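PDB 5VQE: beta-glucoside phosphorylase BglX from Unidentified, which probably cleaves beta-glucosides with phosphate, transferring the glucosyl unit by way of a covalent intermediate, as a phosphorylase of glycoside hydrolase family 3. Local coordinates for residues A[9-21]-A[348-360]. Residues are numbered along the deposited sequence; the frame is centred on the assembly and turned at random.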
ATOM      1  N   LYS A   9       9.216   9.404  22.943  1.00 14.22           N
ATOM      2  CA  LYS A   9       8.555   8.629  21.908  1.00 15.56           C
ATOM      3  C   LYS A   9       8.301   9.494  20.674  1.00 16.32           C
ATOM      4  O   LYS A   9       7.861  10.645  20.807  1.00 12.01           O
ATOM      5  CB  LYS A   9       7.233   8.089  22.455  1.00 17.59           C
ATOM      6  CG  LYS A   9       6.392   7.302  21.474  1.00 23.92           C
ATOM      7  CD  LYS A   9       5.265   6.579  22.203  1.00 23.81           C
ATOM      8  CE  LYS A   9       4.093   7.499  22.444  1.00 26.51           C
ATOM      9  NZ  LYS A   9       3.113   6.872  23.389  1.00 29.19           N
ATOM     10  N   PRO A  10       8.538   8.977  19.456  1.00 11.21           N
ATOM     11  CA  PRO A  10       8.995   7.635  19.094  1.00 14.36           C
ATOM     12  C   PRO A  10      10.508   7.540  18.868  1.00 14.86           C
ATOM     13  O   PRO A  10      10.965   6.585  18.245  1.00 14.79           O
ATOM     14  CB  PRO A  10       8.256   7.386  17.789  1.00 11.34           C
ATOM     15  CG  PRO A  10       8.307   8.724  17.128  1.00 12.61           C
ATOM     16  CD  PRO A  10       8.199   9.751  18.248  1.00 13.14           C
ATOM     17  N   TYR A  11      11.264   8.528  19.345  1.00 15.59           N
ATOM     18  CA  TYR A  11      12.720   8.519  19.209  1.00 16.42           C
ATOM     19  C   TYR A  11      13.395   7.794  20.374  1.00 15.71           C
ATOM     20  O   TYR A  11      14.090   6.796  20.171  1.00 17.30           O
ATOM     21  CB  TYR A  11      13.247   9.956  19.095  1.00 13.51           C
ATOM     22  CG  TYR A  11      12.991  10.582  17.742  1.00 12.01           C
ATOM     23  CD1 TYR A  11      13.859  10.362  16.675  1.00 12.58           C
ATOM     24  CD2 TYR A  11      11.875  11.383  17.524  1.00 14.41           C
ATOM     25  CE1 TYR A  11      13.626  10.918  15.448  1.00 10.34           C
ATOM     26  CE2 TYR A  11      11.632  11.939  16.295  1.00 12.71           C
ATOM     27  CZ  TYR A  11      12.504  11.705  15.258  1.00 10.25           C
ATOM     28  OH  TYR A  11      12.247  12.267  14.030  1.00 10.76           O
ATOM     29  N   ASN A  12      13.212   8.296  21.597  1.00 18.12           N
ATOM     30  CA  ASN A  12      13.761   7.654  22.793  1.00 19.22           C
ATOM     31  C   ASN A  12      15.280   7.520  22.711  1.00 19.31           C
ATOM     32  O   ASN A  12      15.847   6.493  23.097  1.00 19.16           O
ATOM     33  CB  ASN A  12      13.133   6.274  23.022  1.00 21.19           C
ATOM     34  CG  ASN A  12      11.615   6.302  22.995  1.00 24.21           C
ATOM     35  OD1 ASN A  12      10.984   5.636  22.170  1.00 32.82           O
ATOM     36  ND2 ASN A  12      11.025   7.064  23.895  1.00 20.75           N
ATOM     37  N   LEU A  13      15.951   8.556  22.211  1.00 18.51           N
ATOM     38  CA  LEU A  13      17.393   8.482  22.036  1.00 15.73           C
ATOM     39  C   LEU A  13      18.115   8.719  23.356  1.00 18.58           C
ATOM     40  O   LEU A  13      17.606   9.381  24.266  1.00 15.78           O
ATOM     41  CB  LEU A  13      17.876   9.492  20.999  1.00 14.74           C
ATOM     42  CG  LEU A  13      17.328   9.321  19.580  1.00 14.40           C
ATOM     43  CD1 LEU A  13      17.925  10.340  18.655  1.00 14.30           C
ATOM     44  CD2 LEU A  13      17.591   7.931  19.024  1.00 16.29           C
ATOM     45  N   SER A  14      19.314   8.157  23.447  1.00 18.67           N
ATOM     46  CA  SER A  14      20.182   8.361  24.592  1.00 22.21           C
ATOM     47  C   SER A  14      20.913   9.696  24.475  1.00 24.18           C
ATOM     48  O   SER A  14      20.938  10.337  23.419  1.00 20.11           O
ATOM     49  CB  SER A  14      21.197   7.229  24.697  1.00 22.42           C
ATOM     50  OG  SER A  14      22.155   7.340  23.655  1.00 23.92           O
ATOM     51  N   LYS A  15      21.526  10.108  25.588  1.00 20.83           N
ATOM     52  CA  LYS A  15      22.324  11.332  25.592  1.00 24.30           C
ATOM     53  C   LYS A  15      23.359  11.322  24.474  1.00 22.07           C
ATOM     54  O   LYS A  15      23.546  12.327  23.779  1.00 23.90           O
ATOM     55  CB  LYS A  15      23.006  11.498  26.953  1.00 27.05           C
ATOM     56  CG  LYS A  15      24.082  12.583  27.020  1.00 28.75           C
ATOM     57  CD  LYS A  15      24.721  12.626  28.414  1.00 34.39           C
ATOM     58  CE  LYS A  15      26.027  13.423  28.437  1.00 33.29           C
ATOM     59  NZ  LYS A  15      26.595  13.519  29.826  1.00 36.10           N
ATOM     60  N   GLU A  16      24.038  10.191  24.278  1.00 21.31           N
ATOM     61  CA  GLU A  16      25.108  10.136  23.284  1.00 21.06           C
ATOM     62  C   GLU A  16      24.557  10.174  21.861  1.00 22.76           C
ATOM     63  O   GLU A  16      25.185  10.752  20.964  1.00 22.09           O
ATOM     64  CB  GLU A  16      25.955   8.884  23.503  1.00 22.13           C
ATOM     65  CG  GLU A  16      26.970   8.636  22.416  1.00 25.10           C
ATOM     66  N   GLN A  17      23.392   9.560  21.630  1.00 18.30           N
ATOM     67  CA  GLN A  17      22.783   9.607  20.301  1.00 19.60           C
ATOM     68  C   GLN A  17      22.338  11.020  19.952  1.00 18.30           C
ATOM     69  O   GLN A  17      22.457  11.453  18.798  1.00 17.90           O
ATOM     70  CB  GLN A  17      21.594   8.654  20.234  1.00 20.64           C
ATOM     71  CG  GLN A  17      21.970   7.188  20.245  1.00 20.01           C
ATOM     72  CD  GLN A  17      20.765   6.287  20.355  1.00 17.80           C
ATOM     73  OE1 GLN A  17      19.991   6.377  21.311  1.00 18.80           O
ATOM     74  NE2 GLN A  17      20.589   5.411  19.373  1.00 22.03           N
ATOM     75  N   ILE A  18      21.804  11.742  20.934  1.00 18.60           N
ATOM     76  CA  ILE A  18      21.406  13.126  20.721  1.00 19.14           C
ATOM     77  C   ILE A  18      22.631  13.986  20.444  1.00 20.20           C
ATOM     78  O   ILE A  18      22.583  14.915  19.630  1.00 20.18           O
ATOM     79  CB  ILE A  18      20.596  13.627  21.933  1.00 16.92           C
ATOM     80  CG1 ILE A  18      19.284  12.839  22.033  1.00 18.58           C
ATOM     81  CG2 ILE A  18      20.311  15.112  21.818  1.00 19.12           C
ATOM     82  CD1 ILE A  18      18.496  13.055  23.328  1.00 17.43           C
ATOM     83  N   THR A  19      23.752  13.685  21.109  1.00 22.49           N
ATOM     84  CA  THR A  19      24.989  14.413  20.834  1.00 21.54           C
ATOM     85  C   THR A  19      25.449  14.173  19.402  1.00 20.63           C
ATOM     86  O   THR A  19      25.930  15.099  18.736  1.00 20.95           O
ATOM     87  CB  THR A  19      26.074  14.011  21.843  1.00 21.25           C
ATOM     88  OG1 THR A  19      25.717  14.505  23.141  1.00 24.56           O
ATOM     89  CG2 THR A  19      27.441  14.588  21.466  1.00 25.07           C
ATOM     90  N   TRP A  20      25.287  12.946  18.898  1.00 20.36           N
ATOM     91  CA  TRP A  20      25.628  12.679  17.503  1.00 16.70           C
ATOM     92  C   TRP A  20      24.744  13.487  16.558  1.00 18.40           C
ATOM     93  O   TRP A  20      25.231  14.056  15.574  1.00 18.16           O
ATOM     94  CB  TRP A  20      25.509  11.185  17.188  1.00 17.73           C
ATOM     95  CG  TRP A  20      25.801  10.908  15.748  1.00 17.18           C
ATOM     96  CD1 TRP A  20      27.024  10.717  15.189  1.00 20.02           C
ATOM     97  CD2 TRP A  20      24.852  10.825  14.679  1.00 19.39           C
ATOM     98  NE1 TRP A  20      26.900  10.513  13.838  1.00 21.27           N
ATOM     99  CE2 TRP A  20      25.576  10.578  13.500  1.00 19.76           C
ATOM    100  CE3 TRP A  20      23.460  10.934  14.608  1.00 16.83           C
ATOM    101  CZ2 TRP A  20      24.959  10.432  12.263  1.00 17.80           C
ATOM    102  CZ3 TRP A  20      22.850  10.788  13.390  1.00 13.98           C
ATOM    103  CH2 TRP A  20      23.597  10.541  12.227  1.00 19.27           C
ATOM    104  N   VAL A  21      23.437  13.538  16.826  1.00 19.20           N
ATOM    105  CA  VAL A  21      22.534  14.291  15.955  1.00 16.70           C
ATOM    106  C   VAL A  21      22.961  15.750  15.887  1.00 14.93           C
ATOM    107  O   VAL A  21      23.078  16.331  14.803  1.00 15.26           O
ATOM    108  CB  VAL A  21      21.079  14.167  16.444  1.00 11.89           C
ATOM    109  CG1 VAL A  21      20.174  15.084  15.654  1.00 14.10           C
ATOM    110  CG2 VAL A  21      20.590  12.728  16.338  1.00 13.68           C
ATOM    111  N   ALA A 348      16.982  17.619  12.037  1.00 10.51           N
ATOM    112  CA  ALA A 348      17.171  16.973  13.330  1.00 12.83           C
ATOM    113  C   ALA A 348      16.294  15.733  13.454  1.00 13.48           C
ATOM    114  O   ALA A 348      16.728  14.706  13.988  1.00 11.29           O
ATOM    115  CB  ALA A 348      16.874  17.950  14.463  1.00 12.73           C
ATOM    116  N   ARG A 349      15.053  15.805  12.968  1.00 10.65           N
ATOM    117  CA  ARG A 349      14.172  14.648  13.062  1.00 10.06           C
ATOM    118  C   ARG A 349      14.582  13.552  12.085  1.00 11.76           C
ATOM    119  O   ARG A 349      14.363  12.368  12.361  1.00 10.85           O
ATOM    120  CB  ARG A 349      12.719  15.066  12.826  1.00 13.76           C
ATOM    121  CG  ARG A 349      12.003  15.507  14.089  1.00 12.44           C
ATOM    122  CD  ARG A 349      10.500  15.500  13.905  1.00 14.13           C
ATOM    123  NE  ARG A 349       9.784  15.691  15.167  1.00 14.98           N
ATOM    124  CZ  ARG A 349       9.321  16.859  15.613  1.00 16.18           C
ATOM    125  NH1 ARG A 349       9.497  17.970  14.919  1.00 14.77           N
ATOM    126  NH2 ARG A 349       8.676  16.917  16.767  1.00 13.05           N
ATOM    127  N   ILE A 350      15.177  13.923  10.951  1.00 10.65           N
ATOM    128  CA  ILE A 350      15.701  12.935  10.010  1.00 11.09           C
ATOM    129  C   ILE A 350      16.907  12.222  10.607  1.00 13.59           C
ATOM    130  O   ILE A 350      16.970  10.989  10.656  1.00 11.17           O
ATOM    131  CB  ILE A 350      16.068  13.618   8.681  1.00 10.80           C
ATOM    132  CG1 ILE A 350      14.818  14.229   8.041  1.00 11.01           C
ATOM    133  CG2 ILE A 350      16.738  12.635   7.744  1.00 11.25           C
ATOM    134  CD1 ILE A 350      15.112  15.145   6.892  1.00 10.87           C
ATOM    135  N   LEU A 351      17.897  12.993  11.047  1.00 10.98           N
ATOM    136  CA  LEU A 351      19.070  12.403  11.671  1.00 13.16           C
ATOM    137  C   LEU A 351      18.702  11.602  12.905  1.00 12.08           C
ATOM    138  O   LEU A 351      19.334  10.581  13.189  1.00 15.56           O
ATOM    139  CB  LEU A 351      20.059  13.501  12.034  1.00 12.96           C
ATOM    140  CG  LEU A 351      20.673  14.230  10.850  1.00 13.26           C
ATOM    141  CD1 LEU A 351      21.438  15.452  11.334  1.00 16.24           C
ATOM    142  CD2 LEU A 351      21.575  13.298  10.084  1.00 16.19           C
ATOM    143  N   GLY A 352      17.679  12.036  13.644  1.00 11.81           N
ATOM    144  CA  GLY A 352      17.288  11.307  14.836  1.00 13.01           C
ATOM    145  C   GLY A 352      16.784   9.909  14.534  1.00 10.80           C
ATOM    146  O   GLY A 352      16.992   8.980  15.319  1.00 12.73           O
ATOM    147  N   MET A 353      16.101   9.735  13.400  1.00 11.08           N
ATOM    148  CA  MET A 353      15.652   8.392  13.047  1.00 10.48           C
ATOM    149  C   MET A 353      16.826   7.534  12.598  1.00 12.84           C
ATOM    150  O   MET A 353      16.840   6.322  12.843  1.00 13.25           O
ATOM    151  CB  MET A 353      14.568   8.455  11.966  1.00 11.29           C
ATOM    152  CG  MET A 353      13.182   8.796  12.519  1.00 14.45           C
ATOM    153  SD  MET A 353      12.537   7.481  13.574  1.00 14.01           S
ATOM    154  CE  MET A 353      11.282   8.321  14.558  1.00 13.38           C
ATOM    155  N   LYS A 354      17.819   8.149  11.949  1.00 11.73           N
ATOM    156  CA  LYS A 354      19.028   7.426  11.582  1.00 10.84           C
ATOM    157  C   LYS A 354      19.789   6.979  12.822  1.00 13.84           C
ATOM    158  O   LYS A 354      20.293   5.851  12.876  1.00 13.21           O
ATOM    159  CB  LYS A 354      19.886   8.311  10.679  1.00 14.48           C
ATOM    160  CG  LYS A 354      19.206   8.572   9.343  1.00 12.84           C
ATOM    161  CD  LYS A 354      19.976   9.515   8.437  1.00 10.71           C
ATOM    162  CE  LYS A 354      19.189   9.778   7.159  1.00 10.55           C
ATOM    163  NZ  LYS A 354      19.964  10.410   6.058  1.00 11.85           N
ATOM    164  N   ALA A 355      19.839   7.834  13.848  1.00 12.58           N
ATOM    165  CA  ALA A 355      20.448   7.447  15.114  1.00 13.84           C
ATOM    166  C   ALA A 355      19.615   6.393  15.831  1.00 15.21           C
ATOM    167  O   ALA A 355      20.167   5.476  16.449  1.00 13.44           O
ATOM    168  CB  ALA A 355      20.634   8.672  16.004  1.00 16.18           C
ATOM    169  N   LYS A 356      18.284   6.497  15.755  1.00 14.58           N
ATOM    170  CA  LYS A 356      17.430   5.490  16.384  1.00 14.64           C
ATOM    171  C   LYS A 356      17.735   4.104  15.833  1.00 15.55           C
ATOM    172  O   LYS A 356      17.775   3.121  16.580  1.00 14.02           O
ATOM    173  CB  LYS A 356      15.957   5.852  16.166  1.00 14.44           C
ATOM    174  CG  LYS A 356      14.933   4.906  16.800  1.00 15.99           C
ATOM    175  CD  LYS A 356      13.514   5.279  16.353  1.00 17.05           C
ATOM    176  CE  LYS A 356      12.496   4.199  16.697  1.00 18.02           C
ATOM    177  NZ  LYS A 356      12.297   4.090  18.151  1.00 16.60           N
ATOM    178  N   LEU A 357      17.938   4.012  14.521  1.00 15.07           N
ATOM    179  CA  LEU A 357      18.296   2.771  13.851  1.00 16.38           C
ATOM    180  C   LEU A 357      19.748   2.370  14.077  1.00 18.12           C
ATOM    181  O   LEU A 357      20.139   1.271  13.669  1.00 16.22           O
ATOM    182  CB  LEU A 357      18.041   2.916  12.349  1.00 15.01           C
ATOM    183  CG  LEU A 357      16.582   2.966  11.897  1.00 15.10           C
ATOM    184  CD1 LEU A 357      16.489   3.443  10.467  1.00 15.28           C
ATOM    185  CD2 LEU A 357      15.927   1.592  12.039  1.00 18.11           C
ATOM    186  N   ARG A 358      20.549   3.241  14.690  1.00 16.92           N
ATOM    187  CA  ARG A 358      21.976   3.006  14.904  1.00 18.42           C
ATOM    188  C   ARG A 358      22.707   2.784  13.584  1.00 20.35           C
ATOM    189  O   ARG A 358      23.610   1.952  13.490  1.00 21.90           O
ATOM    190  CB  ARG A 358      22.205   1.830  15.856  1.00 22.04           C
ATOM    191  CG  ARG A 358      21.279   1.841  17.049  1.00 24.75           C
ATOM    192  CD  ARG A 358      21.940   1.229  18.271  1.00 31.65           C
ATOM    193  NE  ARG A 358      22.804   2.193  18.952  1.00 38.23           N
ATOM    194  CZ  ARG A 358      22.536   2.775  20.121  1.00 33.77           C
ATOM    195  NH1 ARG A 358      21.420   2.504  20.782  1.00 38.26           N
ATOM    196  NH2 ARG A 358      23.401   3.636  20.635  1.00 34.17           N
ATOM    197  N   LEU A 359      22.326   3.538  12.551  1.00 14.71           N
ATOM    198  CA  LEU A 359      23.037   3.448  11.282  1.00 19.25           C
ATOM    199  C   LEU A 359      24.457   3.993  11.413  1.00 21.33           C
ATOM    200  O   LEU A 359      25.381   3.429  10.817  1.00 25.59           O
ATOM    201  CB  LEU A 359      22.290   4.199  10.177  1.00 18.91           C
ATOM    202  CG  LEU A 359      20.845   3.756   9.925  1.00 16.07           C
ATOM    203  CD1 LEU A 359      20.243   4.538   8.762  1.00 16.45           C
ATOM    204  CD2 LEU A 359      20.750   2.246   9.673  1.00 15.69           C
ATOM    205  N   PRO A 360      24.683   5.072  12.172  1.00 21.03           N
ATOM    206  CA  PRO A 360      26.043   5.627  12.237  1.00 24.26           C
ATOM    207  C   PRO A 360      27.061   4.654  12.782  1.00 29.99           C
ATOM    208  O   PRO A 360      28.224   4.682  12.358  1.00 36.07           O
ATOM    209  CB  PRO A 360      25.882   6.843  13.162  1.00 23.75           C
ATOM    210  CG  PRO A 360      24.449   7.194  13.100  1.00 23.05           C
ATOM    211  CD  PRO A 360      23.730   5.897  12.940  1.00 25.63           C
TER
HETATM  212  O   HOH W   1      23.700   5.177  23.470  1.00 29.97           O
HETATM  213  O   HOH W   2      18.207   3.620  19.303  1.00 22.45           O
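Helix 340-356 of the TIM-barrel-type domain is covered here by the N-terminal segment 9-21, and W20 and P360 meet at one end of the interface. CG of P360 lies over a face of the W20 six-membered ring, 3.5 Å from its centroid, a CH-pi contact; L351 O meets the ring edge, and A355 CB touches CE3 of W20 at 3.9 Å. An alanine in place of W20 would probably leave P360 without its aromatic face and open a gap beside L351 and A355. V21 is a knob among A348, L351, G352 and A355. At the other end, Y11 OH donates to R349 O (2.7 Å). Bent at chi2 (-67°), M353 sets CE over a Y11 face as a CH-pi contact, with SD oblique to the ring in a Met-aromatic contact. K356 NZ donates to P10 O at 2.8 Å. The Q17 amide stacks on the R358 guanidinium, planes 7° apart, while S14 N donates to Q17 OE1 (2.9 Å) and Q17 N to S14 OG (3.2 Å). These reciprocal bonds define a capping box. The axes of helices 15-21 and 348-356 approach to 9.4 Å, their N-to-C directions 135° apart: antiparallel-leaning helix packing on a TIM-barrel-type domain.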